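Long-range contact in N(2),N(2)-dimethylguanosine tRNA methyltransferase (Pyrococcus horikoshii, PDB 2DUL), which probably dimethylates the exocyclic N2 of guanine 26 in a number of tRNAs, with S-adenosyl-L-methionine as the methyl donor: residues L55-L67 with A83-F95. Numbering follows the deposited sequence.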
# COMPACT_ATOMS: atom_id res chain seq x y z
N LEU A 55 -8.64 8.67 8.56
CA LEU A 55 -9.97 8.89 8.00
C LEU A 55 -10.74 7.62 8.38
O LEU A 55 -10.86 6.69 7.59
CB LEU A 55 -9.85 9.03 6.48
CG LEU A 55 -8.97 10.23 6.08
CD1 LEU A 55 -8.03 9.85 4.95
CD2 LEU A 55 -9.85 11.41 5.70
N SER A 56 -11.26 7.63 9.60
CA SER A 56 -11.94 6.48 10.19
C SER A 56 -13.35 6.07 9.78
O SER A 56 -13.68 4.89 9.87
CB SER A 56 -11.93 6.62 11.72
OG SER A 56 -10.63 6.91 12.18
N ALA A 57 -14.19 7.02 9.38
CA ALA A 57 -15.57 6.70 9.00
C ALA A 57 -16.30 6.04 10.18
O ALA A 57 -16.66 6.72 11.15
CB ALA A 57 -15.58 5.77 7.79
N THR A 58 -16.50 4.72 10.12
CA THR A 58 -17.18 4.02 11.21
C THR A 58 -16.25 3.77 12.39
O THR A 58 -16.70 3.50 13.50
CB THR A 58 -17.72 2.64 10.76
OG1 THR A 58 -16.62 1.78 10.45
CG2 THR A 58 -18.60 2.79 9.52
N GLY A 59 -14.94 3.86 12.14
CA GLY A 59 -13.95 3.63 13.17
C GLY A 59 -13.42 2.20 13.19
O GLY A 59 -12.58 1.85 14.02
N ILE A 60 -13.89 1.38 12.25
CA ILE A 60 -13.48 -0.02 12.19
C ILE A 60 -11.97 -0.26 12.19
O ILE A 60 -11.49 -1.16 12.88
CB ILE A 60 -14.10 -0.73 10.95
CG1 ILE A 60 -13.67 -2.20 10.92
CG2 ILE A 60 -13.67 -0.04 9.67
CD1 ILE A 60 -14.13 -3.01 12.13
N ARG A 61 -11.22 0.52 11.42
CA ARG A 61 -9.77 0.32 11.36
C ARG A 61 -9.11 0.52 12.71
O ARG A 61 -8.40 -0.36 13.20
CB ARG A 61 -9.15 1.26 10.32
CG ARG A 61 -7.70 0.95 9.97
CD ARG A 61 -7.18 1.87 8.88
NE ARG A 61 -7.94 1.74 7.64
CZ ARG A 61 -7.63 0.91 6.65
NH1 ARG A 61 -8.40 0.87 5.57
NH2 ARG A 61 -6.55 0.14 6.71
N GLY A 62 -9.34 1.68 13.32
CA GLY A 62 -8.76 1.97 14.62
C GLY A 62 -9.21 1.00 15.71
O GLY A 62 -8.43 0.61 16.58
N ILE A 63 -10.48 0.62 15.67
CA ILE A 63 -11.00 -0.32 16.66
C ILE A 63 -10.28 -1.66 16.54
O ILE A 63 -9.91 -2.27 17.54
CB ILE A 63 -12.53 -0.52 16.50
CG1 ILE A 63 -13.25 0.75 16.95
CG2 ILE A 63 -13.00 -1.72 17.31
CD1 ILE A 63 -14.71 0.82 16.53
N ARG A 64 -10.05 -2.12 15.31
CA ARG A 64 -9.34 -3.38 15.13
C ARG A 64 -7.88 -3.24 15.55
O ARG A 64 -7.29 -4.17 16.09
CB ARG A 64 -9.45 -3.87 13.68
CG ARG A 64 -10.87 -4.28 13.31
CD ARG A 64 -10.88 -5.09 12.02
NE ARG A 64 -10.09 -6.30 12.14
CZ ARG A 64 -9.70 -7.05 11.11
NH1 ARG A 64 -10.05 -6.70 9.88
NH2 ARG A 64 -8.96 -8.13 11.31
N PHE A 65 -7.29 -2.07 15.31
CA PHE A 65 -5.91 -1.84 15.73
C PHE A 65 -5.84 -2.03 17.25
O PHE A 65 -4.95 -2.72 17.76
CB PHE A 65 -5.47 -0.40 15.41
CG PHE A 65 -5.19 -0.15 13.96
CD1 PHE A 65 -4.95 1.15 13.51
CD2 PHE A 65 -5.14 -1.19 13.04
CE1 PHE A 65 -4.68 1.41 12.17
CE2 PHE A 65 -4.86 -0.95 11.69
CZ PHE A 65 -4.63 0.35 11.26
N ALA A 66 -6.78 -1.42 17.95
CA ALA A 66 -6.83 -1.50 19.41
C ALA A 66 -7.12 -2.92 19.92
O ALA A 66 -6.49 -3.38 20.88
CB ALA A 66 -7.89 -0.53 19.94
N LEU A 67 -8.04 -3.62 19.27
CA LEU A 67 -8.40 -4.97 19.69
C LEU A 67 -7.47 -6.09 19.23
O LEU A 67 -7.38 -7.13 19.89
CB LEU A 67 -9.81 -5.33 19.21
CG LEU A 67 -11.02 -4.58 19.77
CD1 LEU A 67 -12.26 -4.92 18.94
CD2 LEU A 67 -11.23 -4.94 21.24
N ALA A 83 -20.00 10.64 11.30
CA ALA A 83 -18.98 9.63 11.49
C ALA A 83 -18.46 9.68 12.92
O ALA A 83 -18.31 8.65 13.58
CB ALA A 83 -17.84 9.85 10.50
N TYR A 84 -18.20 10.89 13.40
CA TYR A 84 -17.70 11.08 14.77
C TYR A 84 -18.66 10.47 15.80
O TYR A 84 -18.23 9.76 16.71
CB TYR A 84 -17.52 12.58 15.05
CG TYR A 84 -17.07 12.88 16.47
CD1 TYR A 84 -15.81 12.49 16.92
CD2 TYR A 84 -17.91 13.56 17.35
CE1 TYR A 84 -15.39 12.77 18.23
CE2 TYR A 84 -17.50 13.85 18.66
CZ TYR A 84 -16.24 13.45 19.09
OH TYR A 84 -15.83 13.75 20.37
N GLU A 85 -19.95 10.75 15.65
CA GLU A 85 -20.94 10.20 16.58
C GLU A 85 -20.94 8.68 16.54
O GLU A 85 -21.04 8.02 17.58
CB GLU A 85 -22.34 10.72 16.23
CG GLU A 85 -22.55 12.20 16.52
CD GLU A 85 -22.35 12.54 17.99
OE1 GLU A 85 -22.96 11.87 18.85
OE2 GLU A 85 -21.57 13.47 18.28
N LEU A 86 -20.83 8.11 15.34
CA LEU A 86 -20.83 6.67 15.18
C LEU A 86 -19.55 6.04 15.72
O LEU A 86 -19.56 4.93 16.25
CB LEU A 86 -21.01 6.30 13.71
CG LEU A 86 -21.13 4.80 13.41
CD1 LEU A 86 -22.22 4.19 14.28
CD2 LEU A 86 -21.45 4.60 11.93
N MET A 87 -18.44 6.76 15.58
CA MET A 87 -17.16 6.27 16.07
C MET A 87 -17.22 6.11 17.59
O MET A 87 -16.79 5.10 18.13
CB MET A 87 -16.03 7.23 15.66
CG MET A 87 -15.66 7.11 14.18
SD MET A 87 -14.71 8.51 13.51
CE MET A 87 -13.23 8.36 14.39
N LYS A 88 -17.77 7.10 18.28
CA LYS A 88 -17.89 7.04 19.74
C LYS A 88 -18.74 5.83 20.16
O LYS A 88 -18.41 5.12 21.10
CB LYS A 88 -18.51 8.33 20.28
CG LYS A 88 -17.61 9.56 20.17
CD LYS A 88 -18.25 10.78 20.85
CE LYS A 88 -19.55 11.20 20.17
NZ LYS A 88 -20.20 12.36 20.85
N ARG A 89 -19.84 5.61 19.45
CA ARG A 89 -20.72 4.49 19.76
C ARG A 89 -20.02 3.15 19.56
O ARG A 89 -20.08 2.27 20.41
CB ARG A 89 -21.98 4.54 18.89
CG ARG A 89 -22.76 5.84 19.01
CD ARG A 89 -24.10 5.73 18.30
NE ARG A 89 -24.89 4.62 18.81
CZ ARG A 89 -26.16 4.39 18.49
NH1 ARG A 89 -26.79 3.35 19.01
NH2 ARG A 89 -26.79 5.20 17.65
N ASN A 90 -19.36 3.00 18.42
CA ASN A 90 -18.68 1.74 18.13
C ASN A 90 -17.53 1.45 19.07
O ASN A 90 -17.29 0.30 19.42
CB ASN A 90 -18.22 1.70 16.67
CG ASN A 90 -19.37 1.57 15.70
OD1 ASN A 90 -20.40 0.98 16.04
ND2 ASN A 90 -19.22 2.11 14.50
N VAL A 91 -16.83 2.49 19.50
CA VAL A 91 -15.72 2.28 20.42
C VAL A 91 -16.27 1.75 21.75
O VAL A 91 -15.73 0.80 22.32
CB VAL A 91 -14.93 3.59 20.67
CG1 VAL A 91 -14.01 3.44 21.88
CG2 VAL A 91 -14.11 3.92 19.44
N MET A 92 -17.36 2.34 22.22
CA MET A 92 -17.95 1.90 23.48
C MET A 92 -18.64 0.55 23.36
O MET A 92 -19.01 -0.07 24.36
CB MET A 92 -18.92 2.96 24.00
CG MET A 92 -18.21 4.23 24.43
SD MET A 92 -16.62 3.85 25.24
CE MET A 92 -17.19 3.21 26.84
N LEU A 93 -18.81 0.09 22.13
CA LEU A 93 -19.44 -1.21 21.89
C LEU A 93 -18.38 -2.29 22.03
O LEU A 93 -18.70 -3.46 22.21
CB LEU A 93 -20.04 -1.25 20.48
CG LEU A 93 -20.83 -2.50 20.09
CD1 LEU A 93 -21.97 -2.71 21.07
CD2 LEU A 93 -21.36 -2.35 18.67
N ASN A 94 -17.11 -1.88 21.98
CA ASN A 94 -16.00 -2.82 22.07
C ASN A 94 -15.10 -2.63 23.29
O ASN A 94 -14.24 -3.46 23.56
CB ASN A 94 -15.16 -2.72 20.80
CG ASN A 94 -15.92 -3.16 19.57
OD1 ASN A 94 -16.00 -4.35 19.28
ND2 ASN A 94 -16.49 -2.21 18.85
N PHE A 95 -15.30 -1.54 24.01
CA PHE A 95 -14.50 -1.24 25.19
C PHE A 95 -15.38 -0.74 26.33
O PHE A 95 -16.43 -0.15 26.10
CB PHE A 95 -13.45 -0.18 24.85
CG PHE A 95 -12.44 -0.63 23.84
CD1 PHE A 95 -11.30 -1.33 24.24
CD2 PHE A 95 -12.63 -0.38 22.49
CE1 PHE A 95 -10.37 -1.77 23.30
CE2 PHE A 95 -11.70 -0.82 21.54
CZ PHE A 95 -10.56 -1.51 21.95
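Met87 runs along the loop that leads into helix 60-67. Its CG, anti to its own carbonyl carbon (chi1 -75°), lies 3.2 Å from Ala57 O; SD borders the same oxygen, and a bend at chi3 turns CE onto Ser56 CB, a tight 3.4 Å. CG also lies beside Gly59, the N-cap residue, whose backbone conformation would press any CB against the preceding carbonyl oxygen and crowd that CG. One turn on, Asn90 ND2 gives Thr58 O a nearly straight hydrogen bond of 3.0 Å (171°), the oxygen lying in the amide plane, while its OD1 takes the backbone N of Leu14, so both ends of the amide are held. Ile63 CD1 crosses over Asn90 CB at 3.6 Å, and its CG2 lies against Asn94 ND2, which bonds back to Asn90 O (2.7 Å) and to Lys12 O. Asn94 OD1 lies against Leu67 CD1, the two side chains crossing at about a right angle. An alanine in place of Asn94 removes the donor, and the carbonyls of Asn90 and Lys12 would probably be left without this partner. At the far end Phe95 CZ wedges obliquely between Ala66 CB (3.5 Å) and Leu67 CD2 (3.6 Å). The helices run 24° from parallel, as neighbouring crossover helices on the Rossmann-like sheet of a class I methyltransferase; Ala57 N bonds Asp78, a predicted S-adenosyl-L-methionine-binding residue that Ala83 also touches.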